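Local coordinates for protein D-glycerate 3-kinase (Cryptococcus neoformans var. grubii serotype A, PDB 6CKG) that probably phosphorylates D-glycerate at its 3-hydroxyl, with ATP as the likely phosphate donor, at residues N40-V52 against E122-R134. Sequence-based numbering, arbitrary orientation.
Sequences NKETMCPPLVVGV and EQCLAKLKSINDR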
loop_
_atom_site.group_PDB
_atom_site.type_symbol
_atom_site.label_atom_id
_atom_site.label_comp_id
_atom_site.label_asym_id
_atom_site.label_seq_id
_atom_site.Cartn_x
_atom_site.Cartn_y
_atom_site.Cartn_z
ATOM N N ASN A 40 -4.115 24.758 12.749
ATOM C CA ASN A 40 -4.145 26.204 12.940
ATOM C C ASN A 40 -4.949 26.887 11.843
ATOM O O ASN A 40 -4.460 27.816 11.192
ATOM C CB ASN A 40 -2.721 26.770 12.982
ATOM N N LYS A 41 -6.182 26.432 11.629
ATOM C CA LYS A 41 -7.068 27.034 10.645
ATOM C C LYS A 41 -8.464 27.160 11.241
ATOM O O LYS A 41 -8.780 26.557 12.270
ATOM C CB LYS A 41 -7.092 26.226 9.339
ATOM C CG LYS A 41 -5.998 26.636 8.368
ATOM C CD LYS A 41 -5.484 25.471 7.544
ATOM C CE LYS A 41 -4.244 25.877 6.763
ATOM N NZ LYS A 41 -3.476 24.710 6.235
ATOM N N GLU A 42 -9.292 27.976 10.584
ATOM C CA GLU A 42 -10.646 28.236 11.058
ATOM C C GLU A 42 -11.614 27.111 10.713
ATOM O O GLU A 42 -12.636 26.965 11.393
ATOM C CB GLU A 42 -11.158 29.559 10.483
ATOM N N THR A 43 -11.320 26.324 9.679
ATOM C CA THR A 43 -12.142 25.173 9.342
ATOM C C THR A 43 -11.941 24.055 10.366
ATOM O O THR A 43 -11.018 24.074 11.184
ATOM C CB THR A 43 -11.811 24.661 7.939
ATOM O OG1 THR A 43 -10.389 24.582 7.779
ATOM C CG2 THR A 43 -12.389 25.581 6.874
ATOM N N MET A 44 -12.832 23.068 10.309
ATOM C CA MET A 44 -12.729 21.910 11.186
ATOM C C MET A 44 -11.443 21.136 10.914
ATOM O O MET A 44 -10.927 21.112 9.790
ATOM C CB MET A 44 -13.931 20.985 10.993
ATOM C CG MET A 44 -15.248 21.551 11.501
ATOM S SD MET A 44 -15.237 21.735 13.288
ATOM C CE MET A 44 -14.729 20.093 13.802
ATOM N N CYS A 45 -10.937 20.479 11.954
ATOM C CA CYS A 45 -9.740 19.664 11.786
ATOM C C CYS A 45 -10.038 18.485 10.861
ATOM O O CYS A 45 -11.026 17.764 11.069
ATOM C CB CYS A 45 -9.216 19.164 13.130
ATOM S SG CYS A 45 -7.625 18.280 12.948
ATOM N N PRO A 46 -9.236 18.270 9.826
ATOM C CA PRO A 46 -9.457 17.134 8.932
ATOM C C PRO A 46 -9.143 15.826 9.636
ATOM O O PRO A 46 -8.487 15.829 10.692
ATOM C CB PRO A 46 -8.472 17.387 7.777
ATOM C CG PRO A 46 -7.913 18.751 8.003
ATOM C CD PRO A 46 -8.052 19.054 9.446
ATOM N N PRO A 47 -9.586 14.692 9.084
ATOM C CA PRO A 47 -9.105 13.396 9.588
ATOM C C PRO A 47 -7.586 13.328 9.524
ATOM O O PRO A 47 -6.961 13.871 8.609
ATOM C CB PRO A 47 -9.730 12.373 8.630
ATOM C CG PRO A 47 -10.751 13.112 7.840
ATOM C CD PRO A 47 -10.404 14.553 7.862
ATOM N N LEU A 48 -7.000 12.645 10.505
ATOM C CA LEU A 48 -5.602 12.246 10.433
ATOM C C LEU A 48 -5.467 11.154 9.385
ATOM O O LEU A 48 -6.162 10.140 9.465
ATOM C CB LEU A 48 -5.131 11.731 11.793
ATOM C CG LEU A 48 -3.714 11.156 11.866
ATOM C CD1 LEU A 48 -2.683 12.298 11.824
ATOM C CD2 LEU A 48 -3.545 10.310 13.148
ATOM N N VAL A 49 -4.588 11.345 8.403
ATOM C CA VAL A 49 -4.345 10.323 7.383
ATOM C C VAL A 49 -3.141 9.494 7.819
ATOM O O VAL A 49 -2.011 9.993 7.869
ATOM C CB VAL A 49 -4.105 10.925 5.991
ATOM C CG1 VAL A 49 -3.903 9.796 4.979
ATOM C CG2 VAL A 49 -5.262 11.819 5.567
ATOM N N VAL A 50 -3.379 8.219 8.096
ATOM C CA VAL A 50 -2.335 7.276 8.472
ATOM C C VAL A 50 -2.033 6.412 7.252
ATOM O O VAL A 50 -2.859 5.585 6.859
ATOM C CB VAL A 50 -2.775 6.405 9.659
ATOM C CG1 VAL A 50 -1.651 5.491 10.099
ATOM C CG2 VAL A 50 -3.279 7.270 10.829
ATOM N N GLY A 51 -0.851 6.584 6.654
ATOM C CA GLY A 51 -0.390 5.636 5.642
ATOM C C GLY A 51 0.097 4.343 6.285
ATOM O O GLY A 51 0.689 4.341 7.361
ATOM N N VAL A 52 -0.153 3.227 5.608
ATOM C CA VAL A 52 0.258 1.914 6.102
ATOM C C VAL A 52 0.865 1.137 4.945
ATOM O O VAL A 52 0.263 1.047 3.868
ATOM C CB VAL A 52 -0.920 1.125 6.714
ATOM C CG1 VAL A 52 -0.457 -0.277 7.136
ATOM C CG2 VAL A 52 -1.521 1.880 7.902
ATOM N N GLU A 122 -6.845 10.315 -5.825
ATOM C CA GLU A 122 -6.745 11.697 -5.380
ATOM C C GLU A 122 -8.115 12.264 -5.037
ATOM O O GLU A 122 -8.264 12.940 -4.013
ATOM C CB GLU A 122 -6.058 12.552 -6.440
ATOM C CG GLU A 122 -4.614 12.178 -6.658
ATOM C CD GLU A 122 -3.906 13.115 -7.609
ATOM O OE1 GLU A 122 -4.276 14.310 -7.655
ATOM O OE2 GLU A 122 -2.988 12.648 -8.317
ATOM N N GLN A 123 -9.125 11.993 -5.873
ATOM C CA GLN A 123 -10.474 12.469 -5.582
ATOM C C GLN A 123 -10.975 11.921 -4.247
ATOM O O GLN A 123 -11.546 12.658 -3.437
ATOM C CB GLN A 123 -11.442 12.096 -6.725
ATOM C CG GLN A 123 -12.893 12.545 -6.489
ATOM C CD GLN A 123 -13.877 12.081 -7.580
ATOM O OE1 GLN A 123 -13.775 10.971 -8.105
ATOM N NE2 GLN A 123 -14.834 12.942 -7.914
ATOM N N CYS A 124 -10.773 10.624 -3.998
ATOM C CA CYS A 124 -11.319 10.036 -2.777
ATOM C C CYS A 124 -10.582 10.531 -1.544
ATOM O O CYS A 124 -11.205 10.830 -0.520
ATOM C CB CYS A 124 -11.269 8.513 -2.858
ATOM S SG CYS A 124 -12.573 7.887 -3.994
ATOM N N LEU A 125 -9.258 10.651 -1.621
ATOM C CA LEU A 125 -8.523 11.122 -0.454
ATOM C C LEU A 125 -8.848 12.579 -0.158
ATOM O O LEU A 125 -9.004 12.959 1.005
ATOM C CB LEU A 125 -7.022 10.911 -0.661
ATOM C CG LEU A 125 -6.151 10.990 0.603
ATOM C CD1 LEU A 125 -6.883 10.448 1.839
ATOM C CD2 LEU A 125 -4.879 10.201 0.368
ATOM N N ALA A 126 -8.987 13.410 -1.193
ATOM C CA ALA A 126 -9.386 14.794 -0.947
ATOM C C ALA A 126 -10.797 14.866 -0.369
ATOM O O ALA A 126 -11.072 15.682 0.523
ATOM C CB ALA A 126 -9.285 15.614 -2.232
ATOM N N LYS A 127 -11.696 14.005 -0.845
ATOM C CA LYS A 127 -13.048 13.966 -0.294
ATOM C C LYS A 127 -13.023 13.597 1.184
ATOM O O LYS A 127 -13.688 14.239 2.005
ATOM C CB LYS A 127 -13.907 12.977 -1.086
ATOM C CG LYS A 127 -15.418 13.091 -0.824
ATOM C CD LYS A 127 -15.982 14.398 -1.357
ATOM C CE LYS A 127 -17.506 14.443 -1.275
ATOM N NZ LYS A 127 -18.140 13.544 -2.279
ATOM N N LEU A 128 -12.282 12.544 1.543
ATOM C CA LEU A 128 -12.202 12.168 2.953
ATOM C C LEU A 128 -11.591 13.285 3.786
ATOM O O LEU A 128 -12.035 13.542 4.912
ATOM C CB LEU A 128 -11.403 10.876 3.123
ATOM C CG LEU A 128 -12.072 9.609 2.579
ATOM C CD1 LEU A 128 -11.093 8.419 2.507
ATOM C CD2 LEU A 128 -13.305 9.245 3.391
ATOM N N LYS A 129 -10.594 13.986 3.240
ATOM C CA LYS A 129 -9.894 15.001 4.022
ATOM C C LYS A 129 -10.744 16.246 4.267
ATOM O O LYS A 129 -10.468 16.983 5.213
ATOM C CB LYS A 129 -8.571 15.360 3.344
ATOM C CG LYS A 129 -7.512 14.262 3.489
ATOM C CD LYS A 129 -6.257 14.549 2.677
ATOM C CE LYS A 129 -5.376 15.600 3.323
ATOM N NZ LYS A 129 -4.329 14.996 4.201
ATOM N N SER A 130 -11.771 16.489 3.454
ATOM C CA SER A 130 -12.711 17.579 3.671
ATOM C C SER A 130 -13.996 17.117 4.345
ATOM O O SER A 130 -14.937 17.910 4.482
ATOM C CB SER A 130 -13.044 18.260 2.342
ATOM O OG SER A 130 -13.836 17.417 1.522
ATOM N N ILE A 131 -14.065 15.854 4.772
ATOM C CA ILE A 131 -15.349 15.310 5.221
ATOM C C ILE A 131 -15.815 15.890 6.563
ATOM O O ILE A 131 -17.005 15.785 6.892
ATOM C CB ILE A 131 -15.257 13.771 5.269
ATOM C CG1 ILE A 131 -16.637 13.133 5.102
ATOM C CG2 ILE A 131 -14.583 13.296 6.563
ATOM C CD1 ILE A 131 -16.558 11.669 4.716
ATOM N N ASN A 132 -14.934 16.520 7.343
ATOM C CA ASN A 132 -15.358 17.133 8.601
ATOM C C ASN A 132 -15.778 18.587 8.438
ATOM O O ASN A 132 -16.215 19.206 9.419
ATOM C CB ASN A 132 -14.245 17.049 9.653
ATOM C CG ASN A 132 -13.830 15.631 9.952
ATOM O OD1 ASN A 132 -14.613 14.699 9.788
ATOM N ND2 ASN A 132 -12.589 15.455 10.400
ATOM N N ASP A 133 -15.650 19.147 7.237
ATOM C CA ASP A 133 -15.978 20.549 7.024
ATOM C C ASP A 133 -17.460 20.784 7.255
ATOM O O ASP A 133 -18.303 19.971 6.861
ATOM C CB ASP A 133 -15.610 20.991 5.611
ATOM C CG ASP A 133 -14.118 21.088 5.399
ATOM O OD1 ASP A 133 -13.351 20.807 6.346
ATOM O OD2 ASP A 133 -13.718 21.445 4.272
ATOM N N ARG A 134 -17.774 21.901 7.899
ATOM C CA ARG A 134 -19.160 22.279 8.143
ATOM C C ARG A 134 -19.466 23.613 7.473
ATOM O O ARG A 134 -20.181 23.663 6.470
ATOM C CB ARG A 134 -19.444 22.350 9.647
ATOM C CG ARG A 134 -19.231 21.025 10.369
ATOM C CD ARG A 134 -19.694 21.056 11.826
ATOM N NE ARG A 134 -18.938 21.990 12.661
ATOM C CZ ARG A 134 -18.795 21.861 13.979
ATOM N NH1 ARG A 134 -19.337 20.826 14.609
ATOM N NH2 ARG A 134 -18.098 22.756 14.670
HETATM O O HOH W 1 -10.873 21.289 6.900
HETATM O O HOH W 2 -15.503 23.730 8.309
HETATM O O HOH W 3 -5.152 15.385 7.191
#
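N132 gives the one direct hydrogen bond between the two segments: its ND2 donates to C45 O at 2.9 Å, nearly straight (169°), with the acceptor close to the amide plane and the donor in the carbonyl plane. CG anti to the carbonyl carbon (chi1 -59°) turns the amide toward segment 40-52. At its other end OD1 accepts from I174 N, and with both ends bonded the flip of this buried group is fixed.

Waters extend the polar seam. One donates to M44 O and to D133 OD1 (2.6 Å from its oxygen to OD1); another accepts from R134 N and, weakly, from M44 N; a third joins P47 O to K129 NZ, which also bonds to Q244 O.

Proline ring carbons rest on carbonyl oxygens of the last turn of helix 118-129 in close carbon-to-oxygen contacts, P46 CB on K129 O (3.3 Å) and P47 CG on L128 O (3.2 Å). The apolar contacts are P47 CG with I131 CG2 and, deeper, V49 CG2 with L125 CD1 (4.3 Å). V49 and K129 cross at about a right angle, V49 CG2 3.6 Å from K129 NZ.

At the outer end M44, bent at chi2 and chi3, sets SD over one face of the poorly ordered R134 guanidinium, 3.3 Å from NH2.

The contact thus joins the lead-in to parallel strand 48-53, which runs into the P-loop as in P-loop kinases, to a flanking helix end and the type I turn S130-D133: one amide bond and three water bridges spread along it, proline and valine carbons between.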